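Local coordinates for Lin1840 protein (Listeria innocua serovar 6a, PDB 4ZOC) that probably hydrolyses terminal, non-reducing beta-D-glucosyl residues to release beta-D-glucose, as a family 3 glycoside hydrolase linked to beta-1,2-glucan metabolism, at residues I227-F238 with M261-W271; T247-R258 with F292-L300. The protein carries 2 engineered substitutions. All blocks are in the same frame, centred on the assembly; numbering follows the deposited sequence. Where two conformers were deposited one is given.

Interaction 1 (I227-F238 with M261-W271). Engineered in segment 261-271: Ala270 (natural residue Asp). With BGC (beta-D-glucopyranose), chain G.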
loop_
_atom_site.group_PDB
_atom_site.type_symbol
_atom_site.label_atom_id
_atom_site.label_comp_id
_atom_site.label_asym_id
_atom_site.label_seq_id
_atom_site.Cartn_x
_atom_site.Cartn_y
_atom_site.Cartn_z
ATOM N N ILE A 227 24.085 9.012 -9.681
ATOM C CA ILE A 227 24.230 10.190 -10.516
ATOM C C ILE A 227 25.469 10.955 -10.056
ATOM O O ILE A 227 26.349 11.325 -10.884
ATOM C CB ILE A 227 22.956 11.014 -10.484
ATOM C CG1 ILE A 227 21.826 10.337 -11.268
ATOM C CG2 ILE A 227 23.172 12.450 -11.037
ATOM C CD1 ILE A 227 20.484 10.926 -10.874
ATOM N N GLN A 228 25.589 11.167 -8.750
ATOM C CA GLN A 228 26.770 11.896 -8.227
ATOM C C GLN A 228 28.080 11.139 -8.431
ATOM O O GLN A 228 29.162 11.739 -8.610
ATOM C CB GLN A 228 26.591 12.319 -6.751
ATOM C CG GLN A 228 25.404 13.215 -6.452
ATOM C CD GLN A 228 25.062 14.222 -7.574
ATOM O OE1 GLN A 228 25.962 14.836 -8.186
ATOM N NE2 GLN A 228 23.787 14.332 -7.904
ATOM N N ALA A 229 28.006 9.843 -8.499
ATOM C CA ALA A 229 29.155 9.017 -8.777
ATOM C C ALA A 229 29.511 9.001 -10.278
ATOM O O ALA A 229 30.470 8.359 -10.635
ATOM C CB ALA A 229 28.899 7.595 -8.310
ATOM N N GLY A 230 28.703 9.657 -11.116
ATOM C CA GLY A 230 29.031 9.845 -12.524
ATOM C C GLY A 230 28.282 9.029 -13.520
ATOM O O GLY A 230 28.722 8.950 -14.684
ATOM N N ALA A 231 27.168 8.391 -13.103
ATOM C CA ALA A 231 26.373 7.618 -14.108
ATOM C C ALA A 231 26.069 8.468 -15.327
ATOM O O ALA A 231 25.569 9.613 -15.202
ATOM C CB ALA A 231 25.068 7.099 -13.517
ATOM N N LYS A 232 26.341 7.950 -16.521
ATOM C CA LYS A 232 26.159 8.773 -17.714
ATOM C C LYS A 232 24.769 9.077 -18.144
ATOM O O LYS A 232 24.534 10.177 -18.662
ATOM C CB LYS A 232 26.989 8.237 -18.865
ATOM C CG LYS A 232 28.507 8.468 -18.632
ATOM C CD LYS A 232 28.851 9.868 -19.043
ATOM C CE LYS A 232 30.265 10.304 -18.836
ATOM N NZ LYS A 232 30.289 11.775 -19.167
ATOM N N LEU A 233 23.826 8.125 -18.015
ATOM C CA LEU A 233 22.460 8.322 -18.471
ATOM C C LEU A 233 21.462 8.046 -17.325
ATOM O O LEU A 233 21.819 7.387 -16.355
ATOM C CB LEU A 233 22.094 7.373 -19.614
ATOM C CG LEU A 233 22.818 7.543 -20.969
ATOM C CD1 LEU A 233 24.163 6.857 -20.977
ATOM C CD2 LEU A 233 21.912 7.007 -22.089
ATOM N N VAL A 234 20.258 8.548 -17.460
ATOM C CA VAL A 234 19.134 8.196 -16.618
ATOM C C VAL A 234 17.988 7.776 -17.510
ATOM O O VAL A 234 17.795 8.345 -18.586
ATOM C CB VAL A 234 18.744 9.371 -15.719
ATOM C CG1 VAL A 234 17.488 9.070 -14.881
ATOM C CG2 VAL A 234 19.885 9.680 -14.800
ATOM N N MET A 235 17.179 6.813 -17.066
ATOM C CA MET A 235 16.018 6.373 -17.836
ATOM C C MET A 235 14.748 6.690 -17.045
ATOM O O MET A 235 14.742 6.553 -15.807
ATOM C CB MET A 235 16.071 4.836 -18.091
ATOM C CG MET A 235 14.847 4.261 -18.777
ATOM S SD MET A 235 14.795 2.472 -18.836
ATOM C CE MET A 235 16.193 2.152 -19.926
ATOM N N THR A 236 13.702 7.156 -17.736
ATOM C CA THR A 236 12.400 7.471 -17.051
ATOM C C THR A 236 11.668 6.217 -16.552
ATOM O O THR A 236 12.022 5.099 -16.967
ATOM C CB THR A 236 11.464 8.235 -17.992
ATOM O OG1 THR A 236 10.904 7.351 -18.998
ATOM C CG2 THR A 236 12.180 9.477 -18.564
ATOM N N ALA A 237 10.676 6.415 -15.651
ATOM C CA ALA A 237 9.875 5.295 -15.163
ATOM C C ALA A 237 8.498 5.249 -15.868
ATOM O O ALA A 237 7.985 6.253 -16.335
ATOM C CB ALA A 237 9.662 5.467 -13.641
ATOM N N PHE A 238 7.893 4.060 -15.864
ATOM C CA PHE A 238 6.558 3.897 -16.359
ATOM C C PHE A 238 5.439 4.519 -15.548
ATOM O O PHE A 238 4.350 4.834 -16.112
ATOM C CB PHE A 238 6.248 2.434 -16.512
ATOM C CG PHE A 238 7.023 1.752 -17.585
ATOM C CD1 PHE A 238 6.872 2.155 -18.918
ATOM C CD2 PHE A 238 7.869 0.708 -17.287
ATOM C CE1 PHE A 238 7.531 1.493 -19.921
ATOM C CE2 PHE A 238 8.537 0.033 -18.319
ATOM C CZ PHE A 238 8.399 0.448 -19.608
ATOM N N MET A 261 19.742 17.607 -8.725
ATOM C CA MET A 261 20.747 16.559 -8.848
ATOM C C MET A 261 21.837 16.906 -9.873
ATOM O O MET A 261 22.788 16.192 -9.984
ATOM C CB MET A 261 20.081 15.245 -9.221
ATOM C CG MET A 261 19.283 14.649 -8.055
ATOM S SD MET A 261 18.551 13.073 -8.550
ATOM C CE MET A 261 17.422 12.904 -7.165
ATOM N N GLU A 262 21.631 17.965 -10.634
ATOM C CA GLU A 262 22.677 18.491 -11.582
ATOM C C GLU A 262 23.021 17.495 -12.652
ATOM O O GLU A 262 24.161 17.461 -13.152
ATOM C CB GLU A 262 23.956 18.909 -10.822
ATOM C CG GLU A 262 23.733 19.980 -9.802
ATOM C CD GLU A 262 25.062 20.428 -9.231
ATOM O OE1 GLU A 262 25.461 19.838 -8.232
ATOM O OE2 GLU A 262 25.756 21.272 -9.802
ATOM N N PHE A 263 22.040 16.692 -13.066
ATOM C CA PHE A 263 22.305 15.711 -14.131
ATOM C C PHE A 263 22.257 16.421 -15.489
ATOM O O PHE A 263 21.265 17.072 -15.813
ATOM C CB PHE A 263 21.271 14.608 -14.050
ATOM C CG PHE A 263 21.342 13.623 -15.176
ATOM C CD1 PHE A 263 22.443 12.736 -15.228
ATOM C CD2 PHE A 263 20.393 13.603 -16.213
ATOM C CE1 PHE A 263 22.583 11.860 -16.288
ATOM C CE2 PHE A 263 20.544 12.696 -17.289
ATOM C CZ PHE A 263 21.628 11.824 -17.310
ATOM N N ASP A 264 23.320 16.246 -16.285
ATOM C CA ASP A 264 23.391 16.882 -17.579
ATOM C C ASP A 264 23.633 15.887 -18.714
ATOM O O ASP A 264 24.074 16.310 -19.777
ATOM C CB ASP A 264 24.533 17.930 -17.627
ATOM C CG ASP A 264 24.413 18.888 -18.841
ATOM O OD1 ASP A 264 23.304 19.334 -19.215
ATOM O OD2 ASP A 264 25.428 19.234 -19.442
ATOM N N GLY A 265 23.225 14.624 -18.550
ATOM C CA GLY A 265 23.351 13.638 -19.562
ATOM C C GLY A 265 22.007 13.320 -20.225
ATOM O O GLY A 265 20.979 14.025 -20.077
ATOM N N VAL A 266 22.053 12.275 -21.071
ATOM C CA VAL A 266 20.918 11.844 -21.844
ATOM C C VAL A 266 19.874 11.291 -20.847
ATOM O O VAL A 266 20.190 10.429 -20.056
ATOM C CB VAL A 266 21.318 10.828 -22.918
ATOM C CG1 VAL A 266 20.089 10.161 -23.572
ATOM C CG2 VAL A 266 22.222 11.524 -23.976
ATOM N N LEU A 267 18.648 11.821 -20.926
ATOM C CA LEU A 267 17.482 11.202 -20.270
ATOM C C LEU A 267 16.751 10.411 -21.379
ATOM O O LEU A 267 16.276 11.002 -22.412
ATOM C CB LEU A 267 16.623 12.283 -19.583
ATOM C CG LEU A 267 15.350 11.797 -18.874
ATOM C CD1 LEU A 267 15.695 10.831 -17.727
ATOM C CD2 LEU A 267 14.523 12.935 -18.409
ATOM N N ILE A 268 16.725 9.081 -21.255
ATOM C CA ILE A 268 16.060 8.178 -22.217
ATOM C C ILE A 268 14.767 7.676 -21.599
ATOM O O ILE A 268 14.681 7.442 -20.376
ATOM C CB ILE A 268 17.039 6.959 -22.593
ATOM C CG1 ILE A 268 16.411 6.082 -23.706
ATOM C CG2 ILE A 268 17.408 6.135 -21.354
ATOM C CD1 ILE A 268 17.294 4.850 -24.128
ATOM N N SER A 269 13.741 7.563 -22.410
ATOM C CA SER A 269 12.508 6.962 -21.975
ATOM C C SER A 269 12.648 5.507 -21.737
ATOM O O SER A 269 13.394 4.822 -22.431
ATOM C CB SER A 269 11.366 7.215 -22.985
ATOM O OG SER A 269 11.384 6.337 -24.129
ATOM N N ALA A 270 11.885 4.983 -20.767
ATOM C CA ALA A 270 11.599 3.568 -20.758
ATOM C C ALA A 270 10.857 3.201 -22.070
ATOM O O ALA A 270 10.346 4.119 -22.807
ATOM C CB ALA A 270 10.822 3.186 -19.510
ATOM N N TRP A 271 10.737 1.890 -22.385
ATOM C CA TRP A 271 10.188 1.467 -23.652
ATOM C C TRP A 271 8.753 1.938 -23.857
ATOM O O TRP A 271 7.877 1.589 -23.112
ATOM C CB TRP A 271 10.255 -0.020 -23.821
ATOM C CG TRP A 271 9.796 -0.575 -25.169
ATOM C CD1 TRP A 271 8.540 -0.541 -25.680
ATOM C CD2 TRP A 271 10.591 -1.281 -26.123
ATOM N NE1 TRP A 271 8.481 -1.192 -26.870
ATOM C CE2 TRP A 271 9.729 -1.673 -27.164
ATOM C CE3 TRP A 271 11.898 -1.738 -26.133
ATOM C CZ2 TRP A 271 10.170 -2.422 -28.264
ATOM C CZ3 TRP A 271 12.350 -2.434 -27.241
ATOM C CH2 TRP A 271 11.482 -2.808 -28.266
HETATM C C2 BGC G . 8.380 -5.171 -25.006
HETATM C C3 BGC G . 8.052 -4.000 -24.017
HETATM C C4 BGC G . 8.962 -4.011 -22.735
HETATM C C5 BGC G . 10.420 -4.116 -23.236
HETATM C C6 BGC G . 11.328 -4.126 -22.049
HETATM C C1 BGC G . 9.819 -5.069 -25.360
HETATM O O1 BGC G . 10.173 -6.073 -26.342
HETATM O O2 BGC G . 7.588 -5.101 -26.188
HETATM O O3 BGC G . 6.652 -4.050 -23.668
HETATM O O4 BGC G . 8.718 -2.870 -21.828
HETATM O O5 BGC G . 10.596 -5.223 -24.180
HETATM O O6 BGC G . 11.088 -5.337 -21.337
HETATM O O HOH W 1 25.451 15.535 -10.872
HETATM O O HOH W 2 24.650 10.905 -21.396
#
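Val234 and Phe263 meet where two neighbouring parallel strands of a TIM barrel, 233-236 and 266-268, begin to pair. Val234 CG2 stands over the centre of the Phe263 ring in a CH-pi contact, 3.7 Å from the centroid, while Gly265 N lies over the opposite face; the carbonyl oxygens of Ala231 and Lys232 lie at the ring edge. Phe263, its CG anti to the backbone N (chi1 174°), brings its ring against Val234 and Lys232 O.

From there the strands run in register, Val234 N donating a hydrogen bond to Val266 O, Ile268 N to Val234 O, and Thr236 N to Ile268 O at 2.8 Å. Val234 CG1 packs on Leu267 CD1 on one face of the sheet, and Met235 CB on Ile268 CG2 on the other. Beyond the last bridge a side chain takes over: Thr236 OG1, set between its backbone N and carbonyl carbon (chi1 74°), accepts from Ala270 N at 3.1 Å and also bonds Thr247. Ala270 CB, on an engineered replacement of aspartate, sits over one face of the ring, 3.7 Å from Phe238 CZ. Trp271 O lies in the plane of that ring and bonds Arg572 of the second subunit; the indole carries BGC C1 over its centre, and Arg572 and Glu473 also bond the glucose.

At the far end Gln228 NE2 bonds Met261 O almost straight (3.0 Å, 172°), in the plane of its own amide, and also bonds Asn224.

Strand 187-193 flanks 233-236, helix 250-260 covers Phe263 and Leu267, and helix 273-276 packs against Thr236 and Phe238.

Interaction 2 (T247-R258 with F292-L300)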
loop_
_atom_site.group_PDB
_atom_site.type_symbol
_atom_site.label_atom_id
_atom_site.label_comp_id
_atom_site.label_asym_id
_atom_site.label_seq_id
_atom_site.Cartn_x
_atom_site.Cartn_y
_atom_site.Cartn_z
ATOM N N THR A 247 7.694 10.305 -17.244
ATOM C CA THR A 247 8.315 10.668 -18.544
ATOM C C THR A 247 8.003 12.108 -18.926
ATOM O O THR A 247 8.867 12.786 -19.514
ATOM C CB THR A 247 7.845 9.665 -19.643
ATOM O OG1 THR A 247 8.288 8.357 -19.197
ATOM C CG2 THR A 247 8.413 9.988 -21.042
ATOM N N MET A 248 6.812 12.572 -18.565
ATOM C CA MET A 248 6.463 14.001 -18.837
ATOM C C MET A 248 6.340 14.835 -17.578
ATOM O O MET A 248 5.654 15.875 -17.575
ATOM C CB MET A 248 5.166 14.090 -19.672
ATOM C CG MET A 248 3.906 13.518 -19.048
ATOM S SD MET A 248 2.370 13.959 -19.865
ATOM C CE MET A 248 2.070 15.585 -19.128
ATOM N N ASN A 249 7.011 14.410 -16.503
ATOM C CA ASN A 249 6.903 15.146 -15.249
ATOM C C ASN A 249 8.003 16.199 -15.161
ATOM O O ASN A 249 9.127 15.882 -14.942
ATOM C CB ASN A 249 6.910 14.191 -14.108
ATOM C CG ASN A 249 6.620 14.852 -12.793
ATOM O OD1 ASN A 249 7.033 15.956 -12.552
ATOM N ND2 ASN A 249 5.905 14.127 -11.916
ATOM N N LYS A 250 7.648 17.470 -15.420
ATOM C CA LYS A 250 8.642 18.516 -15.546
ATOM C C LYS A 250 9.319 18.760 -14.273
ATOM O O LYS A 250 10.535 18.989 -14.210
ATOM C CB LYS A 250 8.039 19.882 -16.021
ATOM C CG LYS A 250 7.296 19.837 -17.275
ATOM C CD LYS A 250 6.894 21.256 -17.749
ATOM C CE LYS A 250 5.434 21.307 -18.161
ATOM N NZ LYS A 250 5.162 20.580 -19.453
ATOM N N TRP A 251 8.533 18.819 -13.200
ATOM C CA TRP A 251 9.092 19.043 -11.890
ATOM C C TRP A 251 10.132 17.947 -11.595
ATOM O O TRP A 251 11.270 18.199 -11.242
ATOM C CB TRP A 251 8.000 19.036 -10.804
ATOM C CG TRP A 251 8.619 18.943 -9.427
ATOM C CD1 TRP A 251 9.115 19.945 -8.704
ATOM C CD2 TRP A 251 8.719 17.772 -8.623
ATOM N NE1 TRP A 251 9.585 19.476 -7.510
ATOM C CE2 TRP A 251 9.355 18.134 -7.444
ATOM C CE3 TRP A 251 8.352 16.437 -8.812
ATOM C CZ2 TRP A 251 9.633 17.220 -6.419
ATOM C CZ3 TRP A 251 8.637 15.539 -7.833
ATOM C CH2 TRP A 251 9.241 15.939 -6.614
ATOM N N LEU A 252 9.745 16.713 -11.813
ATOM C CA LEU A 252 10.674 15.619 -11.543
ATOM C C LEU A 252 11.955 15.652 -12.378
ATOM O O LEU A 252 13.016 15.480 -11.871
ATOM C CB LEU A 252 9.953 14.276 -11.744
ATOM C CG LEU A 252 10.805 13.009 -11.521
ATOM C CD1 LEU A 252 11.106 12.807 -10.015
ATOM C CD2 LEU A 252 9.982 11.856 -12.084
ATOM N N ASN A 253 11.818 15.796 -13.696
ATOM C CA ASN A 253 12.968 15.670 -14.574
ATOM C C ASN A 253 13.788 16.976 -14.800
ATOM O O ASN A 253 15.027 16.937 -14.982
ATOM C CB ASN A 253 12.509 15.115 -15.894
ATOM C CG ASN A 253 11.839 13.758 -15.754
ATOM O OD1 ASN A 253 12.111 13.041 -14.815
ATOM N ND2 ASN A 253 10.993 13.400 -16.712
ATOM N N ARG A 254 13.088 18.110 -14.873
ATOM C CA ARG A 254 13.748 19.435 -14.974
ATOM C C ARG A 254 14.162 19.960 -13.578
ATOM O O ARG A 254 15.320 20.217 -13.352
ATOM C CB ARG A 254 12.865 20.469 -15.690
ATOM C CG ARG A 254 12.527 20.183 -17.110
ATOM C CD ARG A 254 13.719 20.425 -17.996
ATOM N NE ARG A 254 13.378 20.231 -19.392
ATOM C CZ ARG A 254 14.212 20.392 -20.398
ATOM N NH1 ARG A 254 15.491 20.649 -20.133
ATOM N NH2 ARG A 254 13.774 20.173 -21.628
ATOM N N ASP A 255 13.242 20.123 -12.631
ATOM C CA ASP A 255 13.613 20.698 -11.320
ATOM C C ASP A 255 14.484 19.792 -10.466
ATOM O O ASP A 255 15.498 20.212 -9.946
ATOM C CB ASP A 255 12.348 21.123 -10.557
ATOM C CG ASP A 255 11.510 22.148 -11.261
ATOM O OD1 ASP A 255 11.797 22.621 -12.304
ATOM O OD2 ASP A 255 10.546 22.599 -10.689
ATOM N N VAL A 256 14.074 18.517 -10.304
ATOM C CA VAL A 256 14.779 17.579 -9.414
ATOM C C VAL A 256 16.014 16.978 -10.093
ATOM O O VAL A 256 17.137 17.105 -9.587
ATOM C CB VAL A 256 13.835 16.508 -8.851
ATOM C CG1 VAL A 256 14.590 15.542 -7.935
ATOM C CG2 VAL A 256 12.639 17.175 -8.098
ATOM N N LEU A 257 15.817 16.277 -11.234
ATOM C CA LEU A 257 16.960 15.568 -11.846
ATOM C C LEU A 257 17.985 16.498 -12.433
ATOM O O LEU A 257 19.143 16.471 -12.066
ATOM C CB LEU A 257 16.413 14.670 -12.947
ATOM C CG LEU A 257 17.430 13.907 -13.805
ATOM C CD1 LEU A 257 18.150 12.941 -12.906
ATOM C CD2 LEU A 257 16.723 13.185 -14.955
ATOM N N ARG A 258 17.571 17.415 -13.272
ATOM C CA ARG A 258 18.576 18.312 -13.935
ATOM C C ARG A 258 18.986 19.450 -13.053
ATOM O O ARG A 258 20.147 19.857 -13.093
ATOM C CB ARG A 258 18.147 18.799 -15.328
ATOM C CG ARG A 258 17.974 17.607 -16.257
ATOM C CD ARG A 258 17.953 18.093 -17.672
ATOM N NE ARG A 258 17.562 17.070 -18.627
ATOM C CZ ARG A 258 18.419 16.198 -19.107
ATOM N NH1 ARG A 258 19.663 16.288 -18.743
ATOM N NH2 ARG A 258 18.043 15.329 -20.014
ATOM N N PHE A 292 5.002 17.438 -24.322
ATOM C CA PHE A 292 5.180 17.425 -22.851
ATOM C C PHE A 292 6.460 16.650 -22.475
ATOM O O PHE A 292 7.171 17.038 -21.602
ATOM C CB PHE A 292 3.937 16.826 -22.167
ATOM C CG PHE A 292 2.637 17.508 -22.522
ATOM C CD1 PHE A 292 2.612 18.853 -22.894
ATOM C CD2 PHE A 292 1.445 16.831 -22.408
ATOM C CE1 PHE A 292 1.391 19.457 -23.192
ATOM C CE2 PHE A 292 0.218 17.455 -22.677
ATOM C CZ PHE A 292 0.226 18.756 -23.074
ATOM N N SER A 293 6.792 15.608 -23.238
ATOM C CA SER A 293 8.035 14.872 -22.997
ATOM C C SER A 293 9.247 15.706 -23.289
ATOM O O SER A 293 10.162 15.683 -22.534
ATOM C CB SER A 293 8.053 13.515 -23.742
ATOM O OG SER A 293 6.983 12.707 -23.238
ATOM N N MET A 294 9.247 16.469 -24.386
ATOM C CA MET A 294 10.410 17.325 -24.629
ATOM C C MET A 294 10.504 18.491 -23.616
ATOM O O MET A 294 11.593 18.863 -23.182
ATOM C CB MET A 294 10.473 17.845 -26.073
ATOM C CG MET A 294 11.805 18.515 -26.343
ATOM S SD MET A 294 12.439 18.268 -27.999
ATOM C CE MET A 294 13.331 16.748 -27.755
ATOM N N GLU A 295 9.365 19.052 -23.230
ATOM C CA GLU A 295 9.366 20.045 -22.193
ATOM C C GLU A 295 10.005 19.511 -20.912
ATOM O O GLU A 295 10.694 20.228 -20.174
ATOM C CB GLU A 295 7.959 20.514 -21.938
ATOM C CG GLU A 295 7.461 21.507 -23.001
ATOM C CD GLU A 295 6.000 21.850 -22.891
ATOM O OE1 GLU A 295 5.333 21.209 -22.065
ATOM O OE2 GLU A 295 5.534 22.811 -23.602
ATOM N N ALA A 296 9.737 18.227 -20.623
ATOM C CA ALA A 296 10.279 17.589 -19.410
ATOM C C ALA A 296 11.706 17.130 -19.611
ATOM O O ALA A 296 12.341 16.589 -18.691
ATOM C CB ALA A 296 9.381 16.408 -18.999
ATOM N N GLY A 297 12.287 17.295 -20.809
ATOM C CA GLY A 297 13.707 16.997 -20.959
ATOM C C GLY A 297 14.157 15.580 -21.327
ATOM O O GLY A 297 15.337 15.183 -21.099
ATOM N N VAL A 298 13.226 14.839 -21.861
ATOM C CA VAL A 298 13.473 13.484 -22.352
ATOM C C VAL A 298 14.180 13.673 -23.697
ATOM O O VAL A 298 13.631 14.288 -24.585
ATOM C CB VAL A 298 12.166 12.666 -22.537
ATOM C CG1 VAL A 298 12.486 11.340 -23.188
ATOM C CG2 VAL A 298 11.480 12.415 -21.203
ATOM N N ASP A 299 15.383 13.142 -23.796
ATOM C CA ASP A 299 16.218 13.317 -24.975
ATOM C C ASP A 299 16.047 12.284 -26.033
ATOM O O ASP A 299 16.417 12.521 -27.183
ATOM C CB ASP A 299 17.662 13.368 -24.574
ATOM C CG ASP A 299 17.927 14.479 -23.571
ATOM O OD1 ASP A 299 17.336 15.592 -23.726
ATOM O OD2 ASP A 299 18.787 14.268 -22.701
ATOM N N LEU A 300 15.574 11.098 -25.643
ATOM C CA LEU A 300 15.666 9.897 -26.526
ATOM C C LEU A 300 14.468 9.029 -26.296
ATOM O O LEU A 300 14.287 8.554 -25.162
ATOM C CB LEU A 300 16.989 9.169 -26.213
ATOM C CG LEU A 300 17.353 7.971 -27.097
ATOM C CD1 LEU A 300 17.284 8.271 -28.615
ATOM C CD2 LEU A 300 18.686 7.351 -26.632
HETATM O O HOH W 3 14.875 17.110 -17.906
#
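This is a largely buried helix-to-turn contact on the outer layer of the TIM barrel, in which side chains of helix 250-260 grip the carbonyls of the last turn of helix 286-295 and of the loop that follows. Helix 286-295 closes in a Schellman motif at Gly297, and Arg254 takes up its last carbonyls. Bent at chi2 (-74°), Arg254 swings its guanidinium against the turn: NE bonds Glu295 O at 2.8 Å, coming from above the carbonyl plane, and NH2 bonds Met294 O at 3.0 Å. Gly297 CA lies over one face of the guanidinium, only 3.2 Å from Arg254 NH2.

Arg258, extended from CG to NE, directs NH2 to Gly297 O (2.9 Å, 174°) and to Asp299 OD2 in a salt bridge of 3.0 Å; Asp299 has a second salt bridge, to Arg331. Water 3 accepts from Arg258 NE and donates to Ala296 O. Nearer the start of the helix, the Ala296 methyl packs against the backbone of Thr247 and Met248, and Lys250 NZ forms a 2.7 Å salt bridge with Glu295 OE1. Met248 lies alongside Phe292 in a Met-aromatic contact, its CE 3.6 Å from CD2.

Asn253 and Arg258 pack on Leu267 of strand 266-268, helix 322-338 packs on Arg254, Met294 and Asp299, and helix 212-219 borders Trp251.

In the fold
The two contacts occupy successive layers of one barrel. Interaction 1 is in the wall, joining adjacent strands by backbone bonds and apolar side chains, and its C-terminal end reaches the glucose pocket. Interaction 2 lies farther out, away from that site, and is held chiefly by arginines on carbonyls, salt bridges and a water, though most of its residues are buried as well. Their segments alternate along the chain, helix 250-260 being followed by strand 266-268 after a short loop. Leu267 O and Asp299 N, 2.7 Å apart, probably bond, as do Met261 N and Val256 O, while Arg258 bonds Gly265 O, so strand 266-268 and the loop before it are tied to helix 250-260 and to the segment after helix 286-295.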